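Local atomic coordinates of secretory pathway GDP dissociation inhibitor (Saccharomyces cerevisiae, PDB entry 2BCG), a protein that holds Rab GTPases such as Sec4 in their GDP-bound state by blocking nucleotide release, and extracts GDP-bound Ypt7 from vacuolar membranes. Residues A[290-303]-A[407-419]. Residues are numbered along the deposited sequence; the frame is centred on the assembly and turned at random. Where two conformers were deposited one is given.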
loop_
_atom_site.group_PDB
_atom_site.type_symbol
_atom_site.label_atom_id
_atom_site.label_comp_id
_atom_site.label_asym_id
_atom_site.label_seq_id
_atom_site.Cartn_x
_atom_site.Cartn_y
_atom_site.Cartn_z
ATOM N N PRO A 290 7.144 24.307 11.007
ATOM C CA PRO A 290 8.072 24.105 12.144
ATOM C C PRO A 290 8.816 22.771 12.187
ATOM O O PRO A 290 9.839 22.650 12.891
ATOM C CB PRO A 290 7.165 24.205 13.377
ATOM C CG PRO A 290 5.789 24.251 12.909
ATOM C CD PRO A 290 5.741 24.432 11.435
ATOM N N LEU A 291 8.353 21.783 11.422
ATOM C CA LEU A 291 9.073 20.520 11.372
ATOM C C LEU A 291 8.911 19.845 10.011
ATOM O O LEU A 291 7.973 20.138 9.266
ATOM C CB LEU A 291 8.614 19.573 12.503
ATOM C CG LEU A 291 7.160 19.122 12.515
ATOM C CD1 LEU A 291 7.164 17.696 12.008
ATOM C CD2 LEU A 291 6.505 19.160 13.895
ATOM N N VAL A 292 9.843 18.940 9.729
ATOM C CA VAL A 292 9.780 18.104 8.526
ATOM C C VAL A 292 9.888 16.625 8.946
ATOM O O VAL A 292 10.595 16.272 9.908
ATOM C CB VAL A 292 10.894 18.499 7.498
ATOM C CG1 VAL A 292 12.292 18.184 8.014
ATOM C CG2 VAL A 292 10.636 17.825 6.124
ATOM N N ILE A 293 9.181 15.774 8.207
ATOM C CA ILE A 293 9.293 14.302 8.300
ATOM C C ILE A 293 9.763 13.856 6.910
ATOM O O ILE A 293 9.208 14.292 5.910
ATOM C CB ILE A 293 7.932 13.669 8.655
ATOM C CG1 ILE A 293 7.435 14.184 10.023
ATOM C CG2 ILE A 293 8.018 12.132 8.569
ATOM C CD1 ILE A 293 6.072 13.754 10.368
ATOM N N ALA A 294 10.818 13.053 6.831
ATOM C CA ALA A 294 11.356 12.711 5.510
ATOM C C ALA A 294 12.065 11.377 5.499
ATOM O O ALA A 294 12.474 10.870 6.549
ATOM C CB ALA A 294 12.301 13.780 5.050
ATOM N N ASP A 295 12.203 10.801 4.308
ATOM C CA ASP A 295 13.053 9.625 4.186
ATOM C C ASP A 295 14.536 9.980 3.991
ATOM O O ASP A 295 14.871 11.141 3.713
ATOM C CB ASP A 295 12.495 8.645 3.123
ATOM C CG ASP A 295 12.776 9.070 1.688
ATOM O OD1 ASP A 295 13.919 9.408 1.314
ATOM O OD2 ASP A 295 11.822 8.999 0.878
ATOM N N PRO A 296 15.430 9.004 4.216
ATOM C CA PRO A 296 16.868 9.283 4.111
ATOM C C PRO A 296 17.344 9.939 2.817
ATOM O O PRO A 296 18.380 10.649 2.832
ATOM C CB PRO A 296 17.516 7.896 4.329
ATOM C CG PRO A 296 16.488 7.160 5.242
ATOM C CD PRO A 296 15.151 7.632 4.695
ATOM N N THR A 297 16.646 9.731 1.689
ATOM C CA THR A 297 17.140 10.277 0.414
ATOM C C THR A 297 17.079 11.802 0.361
ATOM O O THR A 297 17.747 12.415 -0.480
ATOM C CB THR A 297 16.388 9.703 -0.808
ATOM O OG1 THR A 297 15.079 10.266 -0.858
ATOM C CG2 THR A 297 16.315 8.148 -0.768
ATOM N N TYR A 298 16.298 12.418 1.251
ATOM C CA TYR A 298 16.214 13.886 1.294
ATOM C C TYR A 298 17.265 14.531 2.181
ATOM O O TYR A 298 17.504 15.731 2.049
ATOM C CB TYR A 298 14.821 14.349 1.750
ATOM C CG TYR A 298 13.808 14.035 0.696
ATOM C CD1 TYR A 298 13.500 14.959 -0.341
ATOM C CD2 TYR A 298 13.201 12.786 0.669
ATOM C CE1 TYR A 298 12.578 14.643 -1.347
ATOM C CE2 TYR A 298 12.280 12.451 -0.359
ATOM C CZ TYR A 298 11.966 13.389 -1.333
ATOM O OH TYR A 298 11.078 13.079 -2.332
ATOM N N PHE A 299 17.843 13.753 3.082
ATOM C CA PHE A 299 18.815 14.276 4.070
ATOM C C PHE A 299 19.884 13.209 4.280
ATOM O O PHE A 299 20.027 12.705 5.401
ATOM C CB PHE A 299 18.157 14.598 5.421
ATOM C CG PHE A 299 17.183 15.734 5.378
ATOM C CD1 PHE A 299 15.829 15.510 5.136
ATOM C CD2 PHE A 299 17.614 17.045 5.610
ATOM C CE1 PHE A 299 14.917 16.590 5.125
ATOM C CE2 PHE A 299 16.712 18.108 5.590
ATOM C CZ PHE A 299 15.367 17.887 5.343
ATOM N N PRO A 300 20.637 12.881 3.220
ATOM C CA PRO A 300 21.634 11.812 3.354
ATOM C C PRO A 300 22.697 12.127 4.406
ATOM O O PRO A 300 23.161 11.212 5.111
ATOM C CB PRO A 300 22.240 11.688 1.941
ATOM C CG PRO A 300 21.948 12.994 1.261
ATOM C CD PRO A 300 20.610 13.453 1.851
ATOM N N GLU A 301 23.027 13.415 4.546
ATOM C CA GLU A 301 24.004 13.839 5.565
ATOM C C GLU A 301 23.556 13.595 7.010
ATOM O O GLU A 301 24.404 13.482 7.900
ATOM C CB GLU A 301 24.486 15.292 5.376
ATOM C CG GLU A 301 23.688 16.197 4.453
ATOM C CD GLU A 301 22.363 16.677 5.040
ATOM O OE1 GLU A 301 22.352 17.417 6.063
ATOM O OE2 GLU A 301 21.330 16.352 4.434
ATOM N N LYS A 302 22.240 13.477 7.234
ATOM C CA LYS A 302 21.671 13.297 8.560
ATOM C C LYS A 302 21.404 11.828 8.870
ATOM O O LYS A 302 20.798 11.514 9.916
ATOM C CB LYS A 302 20.336 14.047 8.671
ATOM C CG LYS A 302 20.418 15.550 8.519
ATOM C CD LYS A 302 20.734 16.230 9.847
ATOM C CE LYS A 302 21.055 17.703 9.645
ATOM N NZ LYS A 302 21.129 18.423 10.942
ATOM N N CYS A 303 21.862 10.936 7.976
ATOM C CA CYS A 303 21.651 9.497 8.156
ATOM C C CYS A 303 22.961 8.750 8.115
ATOM O O CYS A 303 23.969 9.282 7.627
ATOM C CB CYS A 303 20.738 8.921 7.072
ATOM S SG CYS A 303 19.114 9.651 7.097
ATOM N N SER A 407 14.774 15.634 17.512
ATOM C CA SER A 407 14.344 16.629 18.501
ATOM C C SER A 407 15.168 17.898 18.395
ATOM O O SER A 407 14.645 18.997 18.632
ATOM C CB SER A 407 14.422 16.060 19.921
ATOM O OG SER A 407 15.716 15.554 20.205
ATOM N N LYS A 408 16.456 17.750 18.074
ATOM C CA LYS A 408 17.354 18.904 18.033
ATOM C C LYS A 408 17.126 19.859 16.864
ATOM O O LYS A 408 17.339 21.065 16.996
ATOM C CB LYS A 408 18.812 18.472 18.025
ATOM C CG LYS A 408 19.304 17.867 19.311
ATOM C CD LYS A 408 20.816 17.669 19.178
ATOM C CE LYS A 408 21.376 16.842 20.312
ATOM N NZ LYS A 408 22.728 16.350 19.941
ATOM N N ASP A 409 16.688 19.321 15.712
ATOM C CA ASP A 409 16.671 20.082 14.439
ATOM C C ASP A 409 15.237 20.078 13.808
ATOM O O ASP A 409 15.030 20.737 12.793
ATOM C CB ASP A 409 17.766 19.556 13.446
ATOM C CG ASP A 409 17.664 18.065 13.186
ATOM O OD1 ASP A 409 18.581 17.465 12.525
ATOM O OD2 ASP A 409 16.672 17.492 13.662
ATOM N N ASN A 410 14.259 19.405 14.444
ATOM C CA ASN A 410 12.899 19.170 13.890
ATOM C C ASN A 410 12.941 18.505 12.515
ATOM O O ASN A 410 12.094 18.786 11.673
ATOM C CB ASN A 410 12.027 20.438 13.907
ATOM C CG ASN A 410 11.639 20.874 15.331
ATOM O OD1 ASN A 410 11.415 20.050 16.237
ATOM N ND2 ASN A 410 11.541 22.198 15.524
ATOM N N ILE A 411 13.936 17.643 12.312
ATOM C CA ILE A 411 14.066 16.849 11.087
ATOM C C ILE A 411 13.950 15.383 11.478
ATOM O O ILE A 411 14.923 14.739 11.963
ATOM C CB ILE A 411 15.369 17.154 10.348
ATOM C CG1 ILE A 411 15.400 18.637 9.935
ATOM C CG2 ILE A 411 15.530 16.254 9.129
ATOM C CD1 ILE A 411 16.747 19.115 9.440
ATOM N N TYR A 412 12.735 14.878 11.263
ATOM C CA TYR A 412 12.324 13.576 11.768
ATOM C C TYR A 412 12.398 12.593 10.594
ATOM O O TYR A 412 11.626 12.677 9.644
ATOM C CB TYR A 412 10.907 13.646 12.333
ATOM C CG TYR A 412 10.826 14.559 13.550
ATOM C CD1 TYR A 412 10.424 15.918 13.420
ATOM C CD2 TYR A 412 11.225 14.107 14.789
ATOM C CE1 TYR A 412 10.385 16.780 14.555
ATOM C CE2 TYR A 412 11.188 14.962 15.935
ATOM C CZ TYR A 412 10.770 16.278 15.802
ATOM O OH TYR A 412 10.713 17.104 16.904
ATOM N N LEU A 413 13.374 11.701 10.663
ATOM C CA LEU A 413 13.677 10.818 9.531
ATOM C C LEU A 413 13.267 9.402 9.783
ATOM O O LEU A 413 13.381 8.856 10.904
ATOM C CB LEU A 413 15.169 10.872 9.219
ATOM C CG LEU A 413 15.650 12.293 8.866
ATOM C CD1 LEU A 413 17.161 12.418 8.777
ATOM C CD2 LEU A 413 14.962 12.860 7.618
ATOM N N SER A 414 12.802 8.769 8.706
ATOM C CA SER A 414 12.475 7.350 8.785
ATOM C C SER A 414 13.695 6.470 8.504
ATOM O O SER A 414 14.702 6.930 7.925
ATOM C CB SER A 414 11.348 7.027 7.771
ATOM O OG SER A 414 11.770 7.401 6.456
ATOM N N ARG A 415 13.569 5.190 8.850
ATOM C CA ARG A 415 14.568 4.188 8.520
ATOM C C ARG A 415 14.328 3.582 7.115
ATOM O O ARG A 415 13.182 3.420 6.676
ATOM C CB ARG A 415 14.524 3.065 9.562
ATOM C CG ARG A 415 14.782 3.503 11.043
ATOM C CD ARG A 415 14.519 2.331 11.979
ATOM N NE ARG A 415 15.572 1.342 11.754
ATOM C CZ ARG A 415 16.765 1.354 12.340
ATOM N NH1 ARG A 415 17.063 2.282 13.259
ATOM N NH2 ARG A 415 17.659 0.417 12.023
ATOM N N SER A 416 15.403 3.247 6.410
ATOM C CA SER A 416 15.230 2.500 5.144
ATOM C C SER A 416 14.457 1.214 5.402
ATOM O O SER A 416 14.534 0.639 6.499
ATOM C CB SER A 416 16.568 2.126 4.511
ATOM O OG SER A 416 17.385 3.241 4.303
ATOM N N TYR A 417 13.699 0.742 4.408
ATOM C CA TYR A 417 12.933 -0.513 4.624
ATOM C C TYR A 417 13.887 -1.693 4.699
ATOM O O TYR A 417 14.772 -1.833 3.852
ATOM C CB TYR A 417 11.901 -0.694 3.503
ATOM C CG TYR A 417 10.953 0.488 3.485
ATOM C CD1 TYR A 417 10.003 0.638 4.506
ATOM C CD2 TYR A 417 11.046 1.487 2.514
ATOM C CE1 TYR A 417 9.180 1.741 4.583
ATOM C CE2 TYR A 417 10.186 2.606 2.549
ATOM C CZ TYR A 417 9.250 2.720 3.593
ATOM O OH TYR A 417 8.424 3.826 3.685
ATOM N N ASP A 418 13.708 -2.489 5.749
ATOM C CA ASP A 418 14.730 -3.457 6.136
ATOM C C ASP A 418 14.495 -4.830 5.491
ATOM O O ASP A 418 13.622 -4.980 4.625
ATOM C CB ASP A 418 14.845 -3.519 7.677
ATOM C CG ASP A 418 13.615 -4.106 8.365
ATOM O OD1 ASP A 418 13.434 -3.871 9.601
ATOM O OD2 ASP A 418 12.843 -4.835 7.717
ATOM N N ALA A 419 15.304 -5.818 5.880
ATOM C CA ALA A 419 15.260 -7.149 5.265
ATOM C C ALA A 419 14.175 -8.052 5.833
ATOM O O ALA A 419 13.987 -9.172 5.347
ATOM C CB ALA A 419 16.605 -7.818 5.447
HETATM O O HOH W 1 12.017 24.208 13.310
#
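V292 O takes the amide hydrogen of Y412 at 2.9 Å from Y412 N, and lies at the edge of the Y412 ring. A294 N in turn donates to Y412 O, and the ladder runs on at both ends: V292 N to N410 O and S414 N to A294 O, each 3.0 Å. That alternation, with 23° between the two strand directions, identifies parallel pairing.

On the face carrying V292, I411, A294 and L413, F299 folds back over the strand side chains. A chi1 of -61° sets I411 CG1 beside the backbone N and turns CG2 to the far side from it, over the centre of the F299 ring: a CH-pi contact 3.9 Å from the centroid and 3° off the normal. L413 CD2 meets F299 CD1 obliquely, while L413 CD1 touches K302 CB and C303 SG. On the Y412 side, L291 CB comes to the ring edge at CE1, near its plane, and helix 424-438 meets the same tyrosine through V437.

D409 divides its carboxylate: in one of two lysine conformers, K302 NZ forms a salt bridge with D409 OD1 at 3.1 Å, on the anti lone pair, and OD2 closes an Asx turn with I411 N from above the carboxylate plane. Replacing D409 by alanine removes both oxygens, which would probably leave K302 without this carboxylate partner and the turn before I411 less fixed.

With strand 14-17 bonded along its other side, 292-294 joins edge strand 411-413 to the five-stranded parallel sheet of order 258-260, 37-40, 14-17, 292-294, 411-413, a Rossmann-like fold consistent with the family's kinship to dinucleotide-binding proteins.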